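PDB 5BN3: V-type ATP synthase alpha chain from Nanoarchaeum equitans Kin4-M, which belongs to the alpha/beta subunit family of rotary ATP synthases and V-type ATPases, and holds ADP and magnesium ions in this model. Local coordinates for residues 73-77 and 78-82; 406-409 and 410-413; 477-480 and 481-485. One frame throughout, in Å; residues are numbered along the deposited sequence.

Contact 1: 73-77 and 78-82; sequences PGLLA and NIFDG
Asn-78 and Phe-80 both turn their CG anti to the carbonyl carbon, chi1 -76° and -56°, and this swings the amide of the first and the ring of the second back over the stretch from Gly-74 into the turn Leu-75 to Asn-78. Asn-78 ND2 gives a hydrogen bond to Gly-74 O at 3.0 Å; it reaches the oxygen from above the carbonyl plane, and the N-H is bent to 141°. A carboxamide suits the place, since its NH2 can donate to the carbonyl of Gly-74, just ahead of the turn. Within the turn, Asn-78 N makes a weak bond of 3.3 Å to Leu-75 O.

The Phe-80 ring presents its edge to the same two carbonyls, with CE1 3.5 Å from Leu-75 O and CZ 3.6 Å from Gly-74 O, both oxygens near the ring plane, where the slightly positive ring hydrogens lie. Leu-75 crosses the phenyl side chain at about a right angle, and its CD2 branch comes to 3.9 Å from Phe-80 CZ. Gly-74 has a positive phi, a conformation in which a side chain would be jammed against the preceding carbonyl.

Asn-78 and Phe-80 each form backbone hydrogen bonds with Leu-282 of strand 280-285. A type II beta turn, with Ala-77 in its positive-phi third position, thus leads into strand 79-80, which runs parallel to strand 280-285 at the margin of the mixed sheet.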
loop_
_atom_site.group_PDB
_atom_site.type_symbol
_atom_site.label_atom_id
_atom_site.label_comp_id
_atom_site.label_asym_id
_atom_site.label_seq_id
_atom_site.Cartn_x
_atom_site.Cartn_y
_atom_site.Cartn_z
ATOM N N PRO A 73 -29.678 -3.737 -43.146
ATOM C CA PRO A 73 -30.832 -4.451 -42.589
ATOM C C PRO A 73 -30.442 -5.849 -42.120
ATOM O O PRO A 73 -29.712 -6.548 -42.827
ATOM C CB PRO A 73 -31.789 -4.549 -43.781
ATOM C CG PRO A 73 -31.418 -3.397 -44.656
ATOM C CD PRO A 73 -29.926 -3.275 -44.523
ATOM N N GLY A 74 -30.917 -6.244 -40.941
ATOM C CA GLY A 74 -30.586 -7.546 -40.388
ATOM C C GLY A 74 -29.960 -7.497 -39.003
ATOM O O GLY A 74 -29.760 -8.537 -38.374
ATOM N N LEU A 75 -29.654 -6.293 -38.528
ATOM C CA LEU A 75 -29.039 -6.113 -37.215
ATOM C C LEU A 75 -30.089 -6.035 -36.110
ATOM O O LEU A 75 -29.918 -6.610 -35.034
ATOM C CB LEU A 75 -28.185 -4.842 -37.196
ATOM C CG LEU A 75 -26.943 -4.812 -38.088
ATOM C CD1 LEU A 75 -26.306 -3.432 -38.077
ATOM C CD2 LEU A 75 -25.941 -5.852 -37.629
ATOM N N LEU A 76 -31.179 -5.324 -36.387
ATOM C CA LEU A 76 -32.215 -5.062 -35.386
ATOM C C LEU A 76 -32.882 -6.335 -34.866
ATOM O O LEU A 76 -33.128 -7.276 -35.629
ATOM C CB LEU A 76 -33.269 -4.098 -35.940
ATOM C CG LEU A 76 -32.762 -2.698 -36.292
ATOM C CD1 LEU A 76 -33.883 -1.813 -36.821
ATOM C CD2 LEU A 76 -32.130 -2.068 -35.072
ATOM N N ALA A 77 -33.155 -6.350 -33.561
ATOM C CA ALA A 77 -33.814 -7.467 -32.879
ATOM C C ALA A 77 -33.005 -8.758 -32.861
ATOM O O ALA A 77 -33.540 -9.824 -32.552
ATOM C CB ALA A 77 -35.212 -7.714 -33.457
ATOM N N ASN A 78 -31.717 -8.663 -33.178
ATOM C CA ASN A 78 -30.853 -9.840 -33.193
ATOM C C ASN A 78 -29.689 -9.742 -32.209
ATOM O O ASN A 78 -29.330 -8.652 -31.761
ATOM C CB ASN A 78 -30.337 -10.109 -34.610
ATOM C CG ASN A 78 -31.389 -10.739 -35.499
ATOM O OD1 ASN A 78 -31.977 -11.764 -35.150
ATOM N ND2 ASN A 78 -31.645 -10.122 -36.647
ATOM N N ILE A 79 -29.107 -10.892 -31.879
ATOM C CA ILE A 79 -27.967 -10.945 -30.967
ATOM C C ILE A 79 -26.716 -11.466 -31.676
ATOM O O ILE A 79 -26.764 -12.464 -32.399
ATOM C CB ILE A 79 -28.291 -11.782 -29.703
ATOM C CG1 ILE A 79 -27.085 -11.841 -28.761
ATOM C CG2 ILE A 79 -28.765 -13.181 -30.078
ATOM C CD1 ILE A 79 -27.393 -12.492 -27.422
ATOM N N PHE A 80 -25.601 -10.772 -31.478
ATOM C CA PHE A 80 -24.352 -11.118 -32.149
ATOM C C PHE A 80 -23.239 -11.270 -31.122
ATOM O O PHE A 80 -23.361 -10.777 -30.000
ATOM C CB PHE A 80 -23.981 -10.024 -33.153
ATOM C CG PHE A 80 -25.056 -9.738 -34.164
ATOM C CD1 PHE A 80 -26.060 -8.819 -33.891
ATOM C CD2 PHE A 80 -25.061 -10.386 -35.391
ATOM C CE1 PHE A 80 -27.050 -8.555 -34.818
ATOM C CE2 PHE A 80 -26.050 -10.124 -36.326
ATOM C CZ PHE A 80 -27.046 -9.207 -36.039
ATOM N N ASP A 81 -22.157 -11.950 -31.495
ATOM C CA ASP A 81 -20.993 -12.034 -30.614
ATOM C C ASP A 81 -20.082 -10.828 -30.833
ATOM O O ASP A 81 -20.421 -9.930 -31.605
ATOM C CB ASP A 81 -20.243 -13.366 -30.785
ATOM C CG ASP A 81 -19.470 -13.460 -32.096
ATOM O OD1 ASP A 81 -19.647 -12.599 -32.984
ATOM O OD2 ASP A 81 -18.683 -14.421 -32.244
ATOM N N GLY A 82 -18.934 -10.806 -30.161
ATOM C CA GLY A 82 -18.022 -9.678 -30.252
ATOM C C GLY A 82 -17.498 -9.392 -31.648
ATOM O O GLY A 82 -17.073 -8.271 -31.939
#

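Contact 2: 406-409 and 410-413; sequences SKLA and YKRH
Leu-408 lies alongside His-413, both side chains pointing the same way. Its CB is 4.0 Å from His-413 CB, and from there the chain divides at CG. The CD1 branch comes to 4.1 Å from His-413 CD2, whereas CD2 of the leucine sits over one face of the imidazole, 3.8 Å from the ring centroid and 14° off the normal, a CH-pi contact. The same methyl also meets the aliphatic part of Lys-411, whose CE is 4.0 Å from Leu-408 CD2. A leucine suits this place because its branched end sets CD2 over the ring and against Lys-411 CE, with CD1 beside the same ring. His-413 reaches it with CG anti to the backbone N, chi1 173°.

The backbone brings these residues together through a Schellman motif. His-413 N bonds to Leu-408 O at 2.9 Å and Arg-412 N to Ala-409 O at 2.9 Å, with Arg-412 as the C-prime residue at positive phi. Its side chain bends back at chi2, 58°, so that NH1 donates to Tyr-410 O at 2.8 Å, with the oxygen in the guanidinium plane.

That guanidinium also bonds to Leu-321 O and Ser-323 O of the neighbouring NEQ263 chain, on which Tyr-410 packs too. Within its own chain, the end of helix 406-410 rests on the loop residue Ala-416 through Leu-408 and Ala-409, in the stretch leading to strand 423-424, while His-413 touches Gln-490 just past helix 472-489.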
loop_
_atom_site.group_PDB
_atom_site.type_symbol
_atom_site.label_atom_id
_atom_site.label_comp_id
_atom_site.label_asym_id
_atom_site.label_seq_id
_atom_site.Cartn_x
_atom_site.Cartn_y
_atom_site.Cartn_z
ATOM N N SER A 406 -22.674 1.082 -2.106
ATOM C CA SER A 406 -22.809 -0.148 -1.328
ATOM C C SER A 406 -23.845 -0.031 -0.220
ATOM O O SER A 406 -24.638 -0.947 -0.006
ATOM C CB SER A 406 -21.468 -0.528 -0.700
ATOM O OG SER A 406 -20.509 -0.851 -1.684
ATOM N N LYS A 407 -23.824 1.095 0.485
ATOM C CA LYS A 407 -24.702 1.306 1.631
ATOM C C LYS A 407 -26.182 1.312 1.246
ATOM O O LYS A 407 -27.017 0.767 1.967
ATOM C CB LYS A 407 -24.328 2.606 2.357
ATOM C CG LYS A 407 -22.938 2.604 2.995
ATOM C CD LYS A 407 -21.836 3.052 2.029
ATOM C CE LYS A 407 -21.794 4.568 1.859
ATOM N NZ LYS A 407 -20.686 5.007 0.957
ATOM N N LEU A 408 -26.501 1.926 0.111
ATOM C CA LEU A 408 -27.872 1.941 -0.391
ATOM C C LEU A 408 -28.303 0.556 -0.872
ATOM O O LEU A 408 -29.388 0.088 -0.538
ATOM C CB LEU A 408 -28.016 2.969 -1.516
ATOM C CG LEU A 408 -27.827 4.433 -1.106
ATOM C CD1 LEU A 408 -27.778 5.335 -2.323
ATOM C CD2 LEU A 408 -28.944 4.868 -0.173
ATOM N N ALA A 409 -27.446 -0.098 -1.653
ATOM C CA ALA A 409 -27.729 -1.445 -2.142
ATOM C C ALA A 409 -27.923 -2.417 -0.980
ATOM O O ALA A 409 -28.803 -3.280 -1.018
ATOM C CB ALA A 409 -26.610 -1.919 -3.053
ATOM N N TYR A 410 -27.085 -2.263 0.043
ATOM C CA TYR A 410 -27.154 -3.036 1.282
ATOM C C TYR A 410 -28.573 -3.088 1.845
ATOM O O TYR A 410 -29.069 -4.159 2.207
ATOM C CB TYR A 410 -26.195 -2.408 2.303
ATOM C CG TYR A 410 -26.041 -3.135 3.620
ATOM C CD1 TYR A 410 -25.187 -4.225 3.740
ATOM C CD2 TYR A 410 -26.713 -2.702 4.756
ATOM C CE1 TYR A 410 -25.030 -4.882 4.948
ATOM C CE2 TYR A 410 -26.560 -3.352 5.970
ATOM C CZ TYR A 410 -25.719 -4.441 6.058
ATOM O OH TYR A 410 -25.564 -5.092 7.260
ATOM N N LYS A 411 -29.229 -1.933 1.904
ATOM C CA LYS A 411 -30.579 -1.855 2.460
ATOM C C LYS A 411 -31.663 -1.867 1.383
ATOM O O LYS A 411 -32.801 -1.463 1.632
ATOM C CB LYS A 411 -30.721 -0.622 3.356
ATOM C CG LYS A 411 -30.551 0.709 2.645
ATOM C CD LYS A 411 -30.548 1.849 3.657
ATOM C CE LYS A 411 -30.660 3.206 2.973
ATOM N NZ LYS A 411 -30.649 4.333 3.954
ATOM N N ARG A 412 -31.298 -2.334 0.192
ATOM C CA ARG A 412 -32.244 -2.512 -0.915
ATOM C C ARG A 412 -32.905 -1.212 -1.387
ATOM O O ARG A 412 -34.081 -1.188 -1.759
ATOM C CB ARG A 412 -33.287 -3.590 -0.586
ATOM C CG ARG A 412 -32.824 -5.023 -0.892
ATOM C CD ARG A 412 -31.561 -5.401 -0.140
ATOM N NE ARG A 412 -31.095 -6.747 -0.465
ATOM C CZ ARG A 412 -30.018 -7.310 0.073
ATOM N NH1 ARG A 412 -29.296 -6.644 0.960
ATOM N NH2 ARG A 412 -29.662 -8.537 -0.276
ATOM N N HIS A 413 -32.121 -0.140 -1.382
ATOM C CA HIS A 413 -32.511 1.129 -1.981
ATOM C C HIS A 413 -31.996 1.142 -3.421
ATOM O O HIS A 413 -30.810 1.388 -3.661
ATOM C CB HIS A 413 -31.901 2.270 -1.159
ATOM C CG HIS A 413 -32.069 3.633 -1.754
ATOM N ND1 HIS A 413 -32.652 4.678 -1.059
ATOM C CD2 HIS A 413 -31.684 4.153 -2.943
ATOM C CE1 HIS A 413 -32.642 5.760 -1.804
ATOM N NE2 HIS A 413 -32.061 5.474 -2.958
#

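Contact 3: 477-480 and 481-485; sequences YLHM and GRIIR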
loop_
_atom_site.group_PDB
_atom_site.type_symbol
_atom_site.label_atom_id
_atom_site.label_comp_id
_atom_site.label_asym_id
_atom_site.label_seq_id
_atom_site.Cartn_x
_atom_site.Cartn_y
_atom_site.Cartn_z
ATOM N N TYR A 477 -36.271 17.491 8.240
ATOM C CA TYR A 477 -35.378 17.126 7.146
ATOM C C TYR A 477 -35.234 15.610 7.028
ATOM O O TYR A 477 -35.089 15.073 5.929
ATOM C CB TYR A 477 -34.013 17.805 7.308
ATOM C CG TYR A 477 -34.057 19.291 7.042
ATOM C CD1 TYR A 477 -34.205 19.776 5.751
ATOM C CD2 TYR A 477 -33.955 20.209 8.078
ATOM C CE1 TYR A 477 -34.251 21.131 5.496
ATOM C CE2 TYR A 477 -34.000 21.571 7.832
ATOM C CZ TYR A 477 -34.148 22.024 6.537
ATOM O OH TYR A 477 -34.194 23.375 6.277
ATOM N N LEU A 478 -35.281 14.926 8.167
ATOM C CA LEU A 478 -35.270 13.469 8.184
ATOM C C LEU A 478 -36.601 12.947 7.650
ATOM O O LEU A 478 -36.661 11.894 7.015
ATOM C CB LEU A 478 -35.036 12.956 9.607
ATOM C CG LEU A 478 -33.870 13.591 10.367
ATOM C CD1 LEU A 478 -33.712 12.984 11.755
ATOM C CD2 LEU A 478 -32.583 13.459 9.576
ATOM N N HIS A 479 -37.663 13.701 7.910
ATOM C CA HIS A 479 -39.002 13.349 7.457
ATOM C C HIS A 479 -39.113 13.477 5.942
ATOM O O HIS A 479 -39.503 12.530 5.258
ATOM C CB HIS A 479 -40.034 14.253 8.133
ATOM C CG HIS A 479 -41.449 13.860 7.872
ATOM N ND1 HIS A 479 -41.961 12.625 8.227
ATOM C CD2 HIS A 479 -42.477 14.531 7.298
ATOM C CE1 HIS A 479 -43.228 12.557 7.880
ATOM N NE2 HIS A 479 -43.569 13.707 7.312
ATOM N N MET A 480 -38.772 14.654 5.425
ATOM C CA MET A 480 -38.836 14.918 3.990
ATOM C C MET A 480 -37.801 14.110 3.213
ATOM O O MET A 480 -38.057 13.686 2.084
ATOM C CB MET A 480 -38.631 16.408 3.707
ATOM C CG MET A 480 -39.694 17.311 4.300
ATOM S SD MET A 480 -41.358 16.855 3.785
ATOM C CE MET A 480 -41.193 16.952 2.004
ATOM N N GLY A 481 -36.634 13.909 3.818
ATOM C CA GLY A 481 -35.577 13.124 3.205
ATOM C C GLY A 481 -36.023 11.696 2.968
ATOM O O GLY A 481 -35.748 11.120 1.915
ATOM N N ARG A 482 -36.718 11.127 3.950
ATOM C CA ARG A 482 -37.262 9.779 3.829
ATOM C C ARG A 482 -38.289 9.688 2.700
ATOM O O ARG A 482 -38.328 8.701 1.961
ATOM C CB ARG A 482 -37.888 9.330 5.156
ATOM C CG ARG A 482 -38.602 7.982 5.081
ATOM C CD ARG A 482 -39.206 7.566 6.417
ATOM N NE ARG A 482 -39.915 6.290 6.322
ATOM C CZ ARG A 482 -41.235 6.172 6.201
ATOM N NH1 ARG A 482 -41.998 7.256 6.168
ATOM N NH2 ARG A 482 -41.791 4.971 6.118
ATOM N N ILE A 483 -39.113 10.725 2.570
ATOM C CA ILE A 483 -40.136 10.779 1.530
ATOM C C ILE A 483 -39.511 10.841 0.136
ATOM O O ILE A 483 -39.953 10.154 -0.787
ATOM C CB ILE A 483 -41.068 11.993 1.726
ATOM C CG1 ILE A 483 -41.822 11.881 3.054
ATOM C CG2 ILE A 483 -42.062 12.103 0.582
ATOM C CD1 ILE A 483 -42.738 13.054 3.330
ATOM N N ILE A 484 -38.482 11.670 -0.008
ATOM C CA ILE A 484 -37.779 11.807 -1.278
ATOM C C ILE A 484 -37.060 10.507 -1.645
ATOM O O ILE A 484 -37.112 10.064 -2.795
ATOM C CB ILE A 484 -36.777 12.985 -1.230
ATOM C CG1 ILE A 484 -37.533 14.313 -1.106
ATOM C CG2 ILE A 484 -35.895 12.996 -2.468
ATOM C CD1 ILE A 484 -36.675 15.478 -0.646
ATOM N N ARG A 485 -36.402 9.892 -0.665
ATOM C CA ARG A 485 -35.684 8.640 -0.894
ATOM C C ARG A 485 -36.619 7.475 -1.216
ATOM O O ARG A 485 -36.421 6.776 -2.208
ATOM C CB ARG A 485 -34.795 8.297 0.307
ATOM C CG ARG A 485 -33.531 9.145 0.409
ATOM C CD ARG A 485 -32.638 8.714 1.570
ATOM N NE ARG A 485 -33.175 9.105 2.873
ATOM C CZ ARG A 485 -33.827 8.285 3.690
ATOM N NH1 ARG A 485 -34.023 7.020 3.346
ATOM N NH2 ARG A 485 -34.280 8.727 4.855
#
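Ile-483 lies one turn on from His-479 and three residues on from Met-480 in the alpha helix 472-489 of the helical C-terminal domain, and its side chain runs obliquely to both. The CD1 methyl is the part that touches: it lies over one face of the His-479 imidazole, 4.1 Å from NE2, and equally far, at 4.1 Å, from Met-480 SD. His-479 carries CG anti to its backbone N, chi1 -173°, which takes the ring outward from the helix, with one face beside Ile-483 CD1. In the flexible thioether of Met-480, the bend at chi2, -55°, turns SD to the same methyl.

Polar tips lead off to other helices. His-479 NE2 bonds to Tyr-516 OH and Arg-482 forms a salt bridge with Glu-539, while Met-480 and Ile-484 pack on helix 441-458 through Ile-451 and Phe-448. Gly-481, buried in the helix, donates its N-H to Tyr-477 O at 2.9 Å. Successive i to i+4 bonds hold the helix, and beside them the CG1 of Ile-483 packs 3.3 Å from the His-479 carbonyl O.

How the contacts relate
All three contacts are local, yet each belongs to a different part of the chain. Contacts 1 and 3 are partly buried; contact 2 is at the surface and reaches a neighbouring chain, whereas no other chain touches contact 3. Contact 1 relies on an amide and a ring edge meeting backbone carbonyls around a turn before a strand, contact 2 on a helix-ending motif with a methyl over an imidazole, and contact 3 on regular helix bonds and apolar packing, with polar side-chain ends bonded to other helices. Contacts 2 and 3 touch where His-413 CE1 lies 3.9 Å from Arg-485 O, joining the nucleotide-binding and C-terminal family regions. Contact 1 stands across the chain's centre from both.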